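Local atomic coordinates of glutathione S-transferase-3 (Necator americanus, PDB entry 3W8S), a protein that binds glutathione and, as a sigma-class glutathione S-transferase, probably couples it to electrophilic halide compounds, releasing a halide ion and a proton. Residues Ala15-Ile18 / Arg19-Val23; Phe65-Ala68 / Arg69-Lys73; Asp151-Phe155 / Ala156-Leu160. All coordinates share one frame; numbering follows the deposited sequence.

Contact 1: residues Ala15-Ile18 / Arg19-Val23; sequences AEII and RQIFV
Glu16 OE2 is gripped by three groups: Gln20 NE2 reaches it over 3.0 Å with an N-H...O angle of 159°, and Trp197 and Arg201 bind the same oxygen from the C-terminal part of the chain. The other oxygen, OE1, forms a salt bridge with Arg19 NH1 at 3.1 Å. Both oxygens offer their anti lone pairs to these helix neighbours, and each stays near the plane of the donating group, although the carboxylate is turned 79° from the Gln20 amide. The bend at chi2 (51°) swings the carboxylate forward over the next turn, between Arg19 and Gln20. A glutamate suits this place because its two oxygens can serve different partners, and this many donors would probably favour the ionised form.

Arg19 runs extended from CG to NE, back past Ala15, whose CB lies over one guanidinium face, 3.8 Å from NH2; its NE pairs with Asp31. Gln20 NE2 has a second acceptor in Glu162. The branched isoleucines and the Phe22 ring suit the buried faces: Ile18 CG2 meets Phe22 CE2 at 3.8 Å, and Ile17 CG2 lies 4.0 Å from Ile21 CD1.

This is helix 16-25 of the thioredoxin-like domain, the crossover between parallel strands 4-9 and 30-34. Ile18 faces Leu6 of the sheet and Ile67 of helix 64-75, while Ile17 and Ile21 lean on helix 155-170.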
loop_
_atom_site.group_PDB
_atom_site.type_symbol
_atom_site.label_atom_id
_atom_site.label_comp_id
_atom_site.label_asym_id
_atom_site.label_seq_id
_atom_site.Cartn_x
_atom_site.Cartn_y
_atom_site.Cartn_z
ATOM N N ALA A 15 -10.267 -5.745 -7.817
ATOM C CA ALA A 15 -9.961 -5.448 -9.219
ATOM C C ALA A 15 -10.766 -4.279 -9.737
ATOM O O ALA A 15 -10.472 -3.768 -10.820
ATOM C CB ALA A 15 -10.263 -6.665 -10.097
ATOM N N GLU A 16 -11.851 -3.907 -9.059
ATOM C CA GLU A 16 -12.909 -3.086 -9.743
ATOM C C GLU A 16 -12.417 -1.691 -10.134
ATOM O O GLU A 16 -12.784 -1.177 -11.172
ATOM C CB GLU A 16 -14.103 -2.958 -8.782
ATOM C CG GLU A 16 -15.317 -2.178 -9.279
ATOM C CD GLU A 16 -15.853 -2.607 -10.656
ATOM O OE1 GLU A 16 -15.694 -3.760 -11.072
ATOM O OE2 GLU A 16 -16.495 -1.734 -11.308
ATOM N N ILE A 17 -11.582 -1.054 -9.294
ATOM C CA ILE A 17 -11.085 0.299 -9.666
ATOM C C ILE A 17 -10.189 0.270 -10.903
ATOM O O ILE A 17 -10.230 1.169 -11.764
ATOM C CB ILE A 17 -10.339 1.003 -8.496
ATOM C CG1 ILE A 17 -11.306 1.247 -7.318
ATOM C CG2 ILE A 17 -9.726 2.330 -8.945
ATOM C CD1 ILE A 17 -12.789 1.519 -7.555
ATOM N N ILE A 18 -9.378 -0.784 -11.002
ATOM C CA ILE A 18 -8.555 -0.970 -12.195
ATOM C C ILE A 18 -9.484 -1.020 -13.452
ATOM O O ILE A 18 -9.174 -0.365 -14.463
ATOM C CB ILE A 18 -7.732 -2.267 -12.112
ATOM C CG1 ILE A 18 -6.672 -2.167 -10.956
ATOM C CG2 ILE A 18 -7.026 -2.570 -13.444
ATOM C CD1 ILE A 18 -6.341 -3.545 -10.351
ATOM N N ARG A 19 -10.590 -1.788 -13.393
ATOM C CA ARG A 19 -11.578 -1.848 -14.519
ATOM C C ARG A 19 -12.144 -0.477 -14.836
ATOM O O ARG A 19 -12.265 -0.085 -16.031
ATOM C CB ARG A 19 -12.735 -2.768 -14.103
ATOM C CG ARG A 19 -12.257 -4.202 -13.878
ATOM C CD ARG A 19 -13.476 -5.090 -13.766
ATOM N NE ARG A 19 -13.155 -6.500 -13.404
ATOM C CZ ARG A 19 -13.438 -7.078 -12.216
ATOM N NH1 ARG A 19 -13.985 -6.363 -11.208
ATOM N NH2 ARG A 19 -13.087 -8.398 -12.025
ATOM N N GLN A 20 -12.458 0.280 -13.773
ATOM C CA GLN A 20 -13.038 1.623 -13.993
ATOM C C GLN A 20 -12.033 2.610 -14.611
ATOM O O GLN A 20 -12.443 3.532 -15.361
ATOM C CB GLN A 20 -13.597 2.201 -12.701
ATOM C CG GLN A 20 -14.708 1.317 -12.169
ATOM C CD GLN A 20 -15.343 1.850 -10.911
ATOM O OE1 GLN A 20 -14.971 2.933 -10.459
ATOM N NE2 GLN A 20 -16.367 1.117 -10.359
ATOM N N ILE A 21 -10.743 2.463 -14.288
ATOM C CA ILE A 21 -9.710 3.279 -14.957
ATOM C C ILE A 21 -9.631 2.988 -16.474
ATOM O O ILE A 21 -9.626 3.932 -17.292
ATOM C CB ILE A 21 -8.333 3.167 -14.315
ATOM C CG1 ILE A 21 -8.387 3.708 -12.854
ATOM C CG2 ILE A 21 -7.305 3.975 -15.125
ATOM C CD1 ILE A 21 -7.282 3.089 -11.972
ATOM N N PHE A 22 -9.663 1.718 -16.830
ATOM C CA PHE A 22 -9.757 1.322 -18.272
ATOM C C PHE A 22 -11.024 1.904 -18.875
ATOM O O PHE A 22 -10.975 2.462 -19.980
ATOM C CB PHE A 22 -9.766 -0.199 -18.453
ATOM C CG PHE A 22 -8.424 -0.832 -18.311
ATOM C CD1 PHE A 22 -7.378 -0.479 -19.164
ATOM C CD2 PHE A 22 -8.199 -1.826 -17.364
ATOM C CE1 PHE A 22 -6.094 -1.050 -19.005
ATOM C CE2 PHE A 22 -6.929 -2.416 -17.222
ATOM C CZ PHE A 22 -5.877 -2.063 -18.076
ATOM N N VAL A 23 -12.139 1.806 -18.151
ATOM C CA VAL A 23 -13.424 2.380 -18.639
ATOM C C VAL A 23 -13.307 3.883 -18.965
ATOM O O VAL A 23 -13.610 4.334 -20.120
ATOM C CB VAL A 23 -14.602 2.087 -17.692
ATOM C CG1 VAL A 23 -15.812 2.949 -18.062
ATOM C CG2 VAL A 23 -14.953 0.610 -17.754
#

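Contact 2: residues Phe65-Ala68 / Arg69-Lys73; sequences FAIA and RFVAK
Helix 64-75 follows the last strand of the thioredoxin-like domain, and its first residue, Ser64, binds glutathione. The turns formed by Phe65-Ala68 and Arg69-Lys73 are therefore the body of a helix that starts at the glutathione site. Four regular i to i+4 bonds join them, from Arg69 N to Phe65 O (2.9 Å) through to Ala72 N to Ala68 O (2.7 Å). Few side chains touch one another across these turns; the closest apolar pair, Ile67 CG2 and Val71 CG2, is 4.5 Å apart. Most turn instead to other elements. Ile67 and Val71 are branched residues that pack against helix 16-25 and Leu54 of the sheet, whereas the small Ala68 and Ala72 let the Phe155 ring come close to the helix. Phe65 stacks its ring on Tyr159.

Arg69 has CG anti to the backbone N (chi1 -176°), then bends at chi3 (-55°). This bend brings the guanidinium back over the preceding turn, with Phe65 O over one of its faces and NH1 3.9 Å from that oxygen. NH1 also lies 4.0 Å from Ala66 CA, close to the small residue's backbone. Arg69 NE forms a salt bridge with Asp89 of its own chain, and NH1 forms another with Asp89 of the second subunit.

The Arg69 of the second subunit lies close by as well, and the two guanidinium groups gather round the two Asp89 carboxylates, which probably balance their charge. Arginine suits the place because its several N-H groups let one cation serve a carboxylate of each chain.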
loop_
_atom_site.group_PDB
_atom_site.type_symbol
_atom_site.label_atom_id
_atom_site.label_comp_id
_atom_site.label_asym_id
_atom_site.label_seq_id
_atom_site.Cartn_x
_atom_site.Cartn_y
_atom_site.Cartn_z
ATOM N N PHE A 65 -3.092 -2.186 -5.902
ATOM C CA PHE A 65 -2.785 -0.749 -5.943
ATOM C C PHE A 65 -1.619 -0.397 -6.841
ATOM O O PHE A 65 -1.597 0.662 -7.495
ATOM C CB PHE A 65 -2.585 -0.154 -4.530
ATOM C CG PHE A 65 -3.859 -0.183 -3.729
ATOM C CD1 PHE A 65 -4.296 -1.347 -3.090
ATOM C CD2 PHE A 65 -4.686 0.912 -3.687
ATOM C CE1 PHE A 65 -5.509 -1.371 -2.355
ATOM C CE2 PHE A 65 -5.853 0.908 -2.925
ATOM C CZ PHE A 65 -6.297 -0.219 -2.314
ATOM N N ALA A 66 -0.662 -1.313 -6.938
ATOM C CA ALA A 66 0.434 -1.069 -7.888
ATOM C C ALA A 66 -0.122 -1.056 -9.357
ATOM O O ALA A 66 0.344 -0.258 -10.211
ATOM C CB ALA A 66 1.527 -2.113 -7.680
ATOM N N ILE A 67 -1.024 -1.970 -9.672
ATOM C CA ILE A 67 -1.698 -2.032 -10.999
ATOM C C ILE A 67 -2.565 -0.776 -11.239
ATOM O O ILE A 67 -2.507 -0.182 -12.297
ATOM C CB ILE A 67 -2.637 -3.265 -11.110
ATOM C CG1 ILE A 67 -1.826 -4.597 -11.068
ATOM C CG2 ILE A 67 -3.430 -3.237 -12.421
ATOM C CD1 ILE A 67 -2.700 -5.795 -10.558
ATOM N N ALA A 68 -3.384 -0.398 -10.256
ATOM C CA ALA A 68 -4.252 0.774 -10.453
ATOM C C ALA A 68 -3.374 1.987 -10.738
ATOM O O ALA A 68 -3.662 2.782 -11.649
ATOM C CB ALA A 68 -5.131 1.035 -9.240
ATOM N N ARG A 69 -2.305 2.134 -9.950
ATOM C CA ARG A 69 -1.394 3.265 -10.152
ATOM C C ARG A 69 -0.746 3.240 -11.552
ATOM O O ARG A 69 -0.673 4.264 -12.216
ATOM C CB ARG A 69 -0.274 3.401 -9.033
ATOM C CG ARG A 69 0.600 4.643 -9.212
ATOM C CD ARG A 69 1.713 4.739 -8.168
ATOM N NE ARG A 69 1.047 4.665 -6.879
ATOM C CZ ARG A 69 0.992 3.618 -6.068
ATOM N NH1 ARG A 69 1.619 2.443 -6.320
ATOM N NH2 ARG A 69 0.254 3.766 -5.016
ATOM N N PHE A 70 -0.241 2.090 -11.935
ATOM C CA PHE A 70 0.363 1.921 -13.244
ATOM C C PHE A 70 -0.605 2.372 -14.386
ATOM O O PHE A 70 -0.204 3.176 -15.250
ATOM C CB PHE A 70 0.728 0.452 -13.481
ATOM C CG PHE A 70 1.298 0.189 -14.877
ATOM C CD1 PHE A 70 2.588 0.602 -15.206
ATOM C CD2 PHE A 70 0.542 -0.495 -15.839
ATOM C CE1 PHE A 70 3.115 0.388 -16.500
ATOM C CE2 PHE A 70 1.046 -0.698 -17.140
ATOM C CZ PHE A 70 2.356 -0.271 -17.469
ATOM N N VAL A 71 -1.844 1.851 -14.373
ATOM C CA VAL A 71 -2.870 2.172 -15.399
ATOM C C VAL A 71 -3.292 3.662 -15.276
ATOM O O VAL A 71 -3.407 4.386 -16.322
ATOM C CB VAL A 71 -4.069 1.192 -15.250
ATOM C CG1 VAL A 71 -5.195 1.515 -16.196
ATOM C CG2 VAL A 71 -3.583 -0.212 -15.724
ATOM N N ALA A 72 -3.534 4.117 -14.043
ATOM C CA ALA A 72 -3.910 5.514 -13.867
ATOM C C ALA A 72 -2.816 6.426 -14.432
ATOM O O ALA A 72 -3.146 7.450 -14.996
ATOM C CB ALA A 72 -4.156 5.845 -12.413
ATOM N N LYS A 73 -1.532 6.078 -14.273
ATOM C CA LYS A 73 -0.466 6.993 -14.719
ATOM C C LYS A 73 -0.465 6.966 -16.286
ATOM O O LYS A 73 -0.243 8.015 -16.918
ATOM C CB LYS A 73 0.977 6.644 -14.174
ATOM C CG LYS A 73 1.343 7.107 -12.695
ATOM C CD LYS A 73 2.739 6.601 -12.081
ATOM C CE LYS A 73 2.992 6.937 -10.599
ATOM N NZ LYS A 73 1.974 7.893 -9.911
#

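Contact 3: residues Asp151-Phe155 / Ala156-Leu160; sequences DSLTF and ADLYL
The chain arrives extended through Ser152-Thr154 and turns into helix at Phe155, where the first regular i to i+4 bond of the new helix, Tyr159 N to Phe155 O, closes at 3.1 Å with an N-H...O angle of 167°. Ahead of it, the bonds to Thr154 O from Asp157 N and Leu158 N are weak. Thr154 is the N-cap: its OG1 accepts a weak bond from Ala156 N at 3.4 Å, while Asp157 OD2 accepts the N-H of Thr154 at 2.9 Å through its anti lone pair.

Thr154 and Asp157 form a capping box, whose strong bond is the one from Thr154 N. Threonine suits the cap because OG1, held between the backbone N and the carbonyl carbon (chi1 66°), faces the first turn; aspartate suits the third position beyond because its short arm reaches back to the cap N-H. A water lies 2.8 Å from Thr154 OG1 and close to Asp157 OD2, to which it probably donates. Asp157 OD1 is engaged by His184 and by the backbone N of Leu148, so donors meet both oxygens, which would probably favour the charged carboxylate.

Apolar groups pack round the capping box. Leu153 CD1 rests against Asp157 CB at 3.6 Å, and Leu153 CD2 lies 4.3 Å from Leu158 CD2. Phe155 and Tyr159 run side by side, edge to edge, CD2 of the phenylalanine 3.8 Å from CE2 of the tyrosine; Phe155 also packs on Val88 and Thr92 of helix 82-101, and the Tyr159 ring meets that of Tyr95.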
loop_
_atom_site.group_PDB
_atom_site.type_symbol
_atom_site.label_atom_id
_atom_site.label_comp_id
_atom_site.label_asym_id
_atom_site.label_seq_id
_atom_site.Cartn_x
_atom_site.Cartn_y
_atom_site.Cartn_z
ATOM N N ASP A 151 -7.922 19.398 -9.307
ATOM C CA ASP A 151 -9.156 19.891 -9.939
ATOM C C ASP A 151 -9.852 18.849 -10.762
ATOM O O ASP A 151 -10.914 19.102 -11.314
ATOM C CB ASP A 151 -8.847 21.122 -10.816
ATOM C CG ASP A 151 -8.441 22.314 -9.977
ATOM O OD1 ASP A 151 -9.018 22.536 -8.861
ATOM O OD2 ASP A 151 -7.520 23.019 -10.412
ATOM N N SER A 152 -9.287 17.656 -10.844
ATOM C CA SER A 152 -10.000 16.650 -11.567
ATOM C C SER A 152 -9.893 15.278 -10.940
ATOM O O SER A 152 -9.259 15.097 -9.916
ATOM C CB SER A 152 -9.527 16.655 -13.019
ATOM O OG SER A 152 -8.146 16.487 -13.031
ATOM N N LEU A 153 -10.632 14.346 -11.522
ATOM C CA LEU A 153 -10.792 13.004 -11.040
ATOM C C LEU A 153 -9.459 12.265 -10.984
ATOM O O LEU A 153 -8.688 12.309 -11.933
ATOM C CB LEU A 153 -11.699 12.307 -12.059
ATOM C CG LEU A 153 -12.208 10.920 -11.622
ATOM C CD1 LEU A 153 -13.268 11.103 -10.557
ATOM C CD2 LEU A 153 -12.826 10.244 -12.845
ATOM N N THR A 154 -9.188 11.567 -9.883
ATOM C CA THR A 154 -8.059 10.652 -9.826
ATOM C C THR A 154 -8.558 9.301 -9.291
ATOM O O THR A 154 -9.690 9.195 -8.859
ATOM C CB THR A 154 -6.954 11.174 -8.886
ATOM O OG1 THR A 154 -7.438 11.192 -7.504
ATOM C CG2 THR A 154 -6.475 12.594 -9.376
ATOM N N PHE A 155 -7.716 8.272 -9.330
ATOM C CA PHE A 155 -8.180 6.995 -8.834
ATOM C C PHE A 155 -8.422 7.010 -7.304
ATOM O O PHE A 155 -9.125 6.149 -6.800
ATOM C CB PHE A 155 -7.322 5.799 -9.322
ATOM C CG PHE A 155 -5.945 5.714 -8.725
ATOM C CD1 PHE A 155 -4.896 6.549 -9.134
ATOM C CD2 PHE A 155 -5.670 4.752 -7.762
ATOM C CE1 PHE A 155 -3.606 6.435 -8.621
ATOM C CE2 PHE A 155 -4.367 4.680 -7.203
ATOM C CZ PHE A 155 -3.338 5.530 -7.617
ATOM N N ALA A 156 -7.867 7.994 -6.575
ATOM C CA ALA A 156 -8.309 8.089 -5.180
ATOM C C ALA A 156 -9.831 8.354 -5.105
ATOM O O ALA A 156 -10.501 7.764 -4.265
ATOM C CB ALA A 156 -7.528 9.175 -4.394
ATOM N N ASP A 157 -10.353 9.243 -5.963
ATOM C CA ASP A 157 -11.805 9.550 -6.013
ATOM C C ASP A 157 -12.554 8.241 -6.311
ATOM O O ASP A 157 -13.618 7.893 -5.713
ATOM C CB ASP A 157 -12.084 10.571 -7.148
ATOM C CG ASP A 157 -11.543 11.903 -6.825
ATOM O OD1 ASP A 157 -11.949 12.421 -5.752
ATOM O OD2 ASP A 157 -10.715 12.501 -7.604
ATOM N N LEU A 158 -11.972 7.459 -7.204
ATOM C CA LEU A 158 -12.717 6.244 -7.632
ATOM C C LEU A 158 -12.840 5.248 -6.443
ATOM O O LEU A 158 -13.906 4.668 -6.268
ATOM C CB LEU A 158 -12.019 5.546 -8.841
ATOM C CG LEU A 158 -11.914 6.377 -10.130
ATOM C CD1 LEU A 158 -11.066 5.553 -11.132
ATOM C CD2 LEU A 158 -13.356 6.547 -10.706
ATOM N N TYR A 159 -11.753 4.977 -5.688
ATOM C CA TYR A 159 -11.835 4.028 -4.535
ATOM C C TYR A 159 -12.906 4.516 -3.523
ATOM O O TYR A 159 -13.707 3.716 -2.992
ATOM C CB TYR A 159 -10.458 3.848 -3.800
ATOM C CG TYR A 159 -9.545 2.798 -4.473
ATOM C CD1 TYR A 159 -9.835 1.433 -4.360
ATOM C CD2 TYR A 159 -8.391 3.154 -5.238
ATOM C CE1 TYR A 159 -9.014 0.441 -4.957
ATOM C CE2 TYR A 159 -7.573 2.126 -5.856
ATOM C CZ TYR A 159 -7.909 0.790 -5.703
ATOM O OH TYR A 159 -7.184 -0.298 -6.260
ATOM N N LEU A 160 -12.894 5.813 -3.222
ATOM C CA LEU A 160 -13.771 6.321 -2.163
ATOM C C LEU A 160 -15.224 6.232 -2.610
ATOM O O LEU A 160 -16.044 5.660 -1.892
ATOM C CB LEU A 160 -13.410 7.792 -1.799
ATOM C CG LEU A 160 -14.372 8.525 -0.853
ATOM C CD1 LEU A 160 -14.503 7.802 0.516
ATOM C CD2 LEU A 160 -14.004 9.982 -0.685
HETATM O O HOH W 1 -8.632 13.703 -6.922
#

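How the contacts relate
The three contacts follow one another along the chain without interleaving. Contacts 1 and 2 lie on helices 16-25 and 64-75 of the thioredoxin-like N-terminal domain, their centres about 10 Å apart; contact 3 starts helix 155-170 of the helical C-terminal domain, its centre about 12 Å from that of contact 1 and about 13 Å from that of contact 2. All three meet: Ile21 CG2 touches Val71 CG1 at 3.4 Å, Ile17 CG1 touches Tyr159 CD1 at 3.3 Å, and Arg69 CA lies 3.9 Å from Phe155 CZ. Helix 155-170 thus packs against both N-terminal helices, forming part of the domain interface beside Ser64 and the glutathione site.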